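Local coordinates for protein glycine betaine/carnitine/choline ABC transporter (Staphylococcus aureus subsp. aureus Mu50, PDB 3O66) that probably serves as the substrate-binding component of an ABC transporter, capturing glycine betaine, carnitine or choline for uptake into the cell, at residues Leu130-Asp135 / Val209-Lys214. Residues are numbered along the deposited sequence; the frame is centred on the assembly and turned at random.
Sequences LETVSD and VLKDDK
Lys-211 is clasped through its backbone by the residues flanking Thr-132. Its N donates to Glu-131 O (2.9 Å, nearly straight at 173°), and its O receives Val-133 N at 2.8 Å, making one isolated parallel beta bridge between two otherwise irregular chains. Beyond it, Asp-213 turns its carboxylate to Ser-134: OD1 takes the backbone N at 3.0 Å and OD2 the hydroxyl OG at 2.6 Å, both on their syn sides and slightly out of plane. An aspartate suits this place because two oxygens can hold the amide and hydroxyl of one residue together, and serine because its short side chain carries that hydroxyl; chi1 of 55° sets Asp-213 CG over its own backbone, both oxygens toward Ser-134. The side chain of Thr-132 crosses that of Asp-213 at about a right angle, its CB close to OD1. At the Leu-130 end the contact turns apolar: Leu-210 CD2 rests against Leu-130 CB (3.7 Å), and Leu-210 CB meets Val-133 CG2. On the solvent side a water links Glu-131 OE1 to Lys-211 NZ, and the same carboxylate oxygen forms a salt bridge with Lys-208.

The turn at 132-135 is held by a reciprocal exchange of the capping-box kind, for which threonine supplies the hydroxyl: Thr-132 OG1 accepts from Asp-135 N, and Asp-135 OD2 accepts from both Thr-132 N (2.9 Å) and Glu-131 N (2.8 Å). On the other chain, Asp-212 centres an inverse gamma turn, its carboxylate bound by Tyr-166 and the amides of Phe-216 and Phe-217.

Both loops, after helix 122-128 and edge strand 208-209, belong to one of the two alpha/beta lobes of a periplasmic-binding-protein fold. Branched Leu-130 and Val-133 fill the buried face against strand 116-120, where Phe-118 hydrogen-bonds Leu-210, while helix 159-166 covers Val-133 with Phe-162 and Tyr-166.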
# COMPACT_ATOMS: atom_id res chain seq x y z
N LEU A 130 -7.00 -8.38 21.74
CA LEU A 130 -7.44 -7.73 20.51
C LEU A 130 -6.90 -8.38 19.24
O LEU A 130 -5.69 -8.46 19.06
CB LEU A 130 -7.06 -6.23 20.52
CG LEU A 130 -7.52 -5.39 21.73
CD1 LEU A 130 -7.03 -3.93 21.65
CD2 LEU A 130 -9.06 -5.44 21.90
N GLU A 131 -7.80 -8.78 18.35
CA GLU A 131 -7.42 -9.28 17.03
C GLU A 131 -8.14 -8.51 15.92
O GLU A 131 -7.59 -8.24 14.85
CB GLU A 131 -7.71 -10.78 16.92
CG GLU A 131 -6.69 -11.64 17.65
CD GLU A 131 -5.31 -11.63 16.96
OE1 GLU A 131 -5.22 -11.31 15.74
OE2 GLU A 131 -4.31 -11.96 17.63
N THR A 132 -9.39 -8.16 16.20
CA THR A 132 -10.25 -7.49 15.23
C THR A 132 -10.70 -6.15 15.75
O THR A 132 -10.57 -5.84 16.95
CB THR A 132 -11.53 -8.33 14.91
OG1 THR A 132 -12.43 -8.29 16.03
CG2 THR A 132 -11.18 -9.80 14.52
N VAL A 133 -11.21 -5.32 14.86
CA VAL A 133 -11.72 -4.01 15.25
C VAL A 133 -12.92 -4.20 16.19
O VAL A 133 -13.05 -3.48 17.20
CB VAL A 133 -12.09 -3.18 14.02
CG1 VAL A 133 -12.80 -1.91 14.44
CG2 VAL A 133 -10.82 -2.86 13.19
N SER A 134 -13.77 -5.18 15.89
CA SER A 134 -14.88 -5.49 16.82
C SER A 134 -14.40 -5.83 18.26
O SER A 134 -15.10 -5.55 19.22
CB SER A 134 -15.79 -6.59 16.25
OG SER A 134 -16.49 -6.12 15.09
N ASP A 135 -13.22 -6.42 18.43
CA ASP A 135 -12.70 -6.72 19.78
C ASP A 135 -12.59 -5.47 20.67
O ASP A 135 -12.57 -5.56 21.90
CB ASP A 135 -11.37 -7.45 19.70
CG ASP A 135 -11.49 -8.86 19.16
OD1 ASP A 135 -12.57 -9.47 19.29
OD2 ASP A 135 -10.51 -9.36 18.59
N VAL A 209 -1.73 -4.62 14.27
CA VAL A 209 -2.76 -4.07 13.37
C VAL A 209 -3.98 -4.95 13.50
O VAL A 209 -3.85 -6.18 13.43
CB VAL A 209 -2.25 -4.07 11.94
CG1 VAL A 209 -3.36 -3.51 10.97
CG2 VAL A 209 -0.94 -3.26 11.88
N LEU A 210 -5.15 -4.33 13.70
CA LEU A 210 -6.39 -5.09 13.91
C LEU A 210 -7.11 -5.38 12.59
O LEU A 210 -7.08 -4.56 11.68
CB LEU A 210 -7.33 -4.33 14.86
CG LEU A 210 -6.76 -4.04 16.27
CD1 LEU A 210 -7.77 -3.24 17.08
CD2 LEU A 210 -6.45 -5.37 16.99
N LYS A 211 -7.72 -6.56 12.49
CA LYS A 211 -8.45 -6.94 11.28
C LYS A 211 -9.77 -6.17 11.21
O LYS A 211 -10.49 -6.07 12.21
CB LYS A 211 -8.71 -8.47 11.24
CG LYS A 211 -7.43 -9.27 11.01
CD LYS A 211 -7.64 -10.80 10.96
CE LYS A 211 -8.10 -11.37 12.30
NZ LYS A 211 -8.21 -12.88 12.26
N ASP A 212 -10.04 -5.59 10.05
CA ASP A 212 -11.31 -4.88 9.75
C ASP A 212 -12.37 -5.95 9.41
O ASP A 212 -12.68 -6.21 8.23
CB ASP A 212 -11.04 -3.90 8.60
CG ASP A 212 -12.27 -3.11 8.13
OD1 ASP A 212 -13.33 -2.99 8.82
OD2 ASP A 212 -12.13 -2.57 7.01
N ASP A 213 -12.92 -6.56 10.45
CA ASP A 213 -13.79 -7.73 10.30
C ASP A 213 -15.13 -7.41 9.62
O ASP A 213 -15.75 -8.31 9.05
CB ASP A 213 -14.06 -8.38 11.66
CG ASP A 213 -14.62 -7.39 12.68
OD1 ASP A 213 -13.83 -6.61 13.25
OD2 ASP A 213 -15.87 -7.38 12.89
N LYS A 214 -15.56 -6.15 9.66
CA LYS A 214 -16.79 -5.73 8.99
C LYS A 214 -16.56 -5.11 7.60
O LYS A 214 -17.52 -4.69 6.94
CB LYS A 214 -17.61 -4.78 9.88
CG LYS A 214 -18.21 -5.48 11.10
CD LYS A 214 -19.17 -4.57 11.84
CE LYS A 214 -19.93 -5.35 12.91
NZ LYS A 214 -21.39 -5.06 12.76
O HOH W 1 -5.03 -8.70 13.84
O HOH W 2 -7.00 -13.35 14.53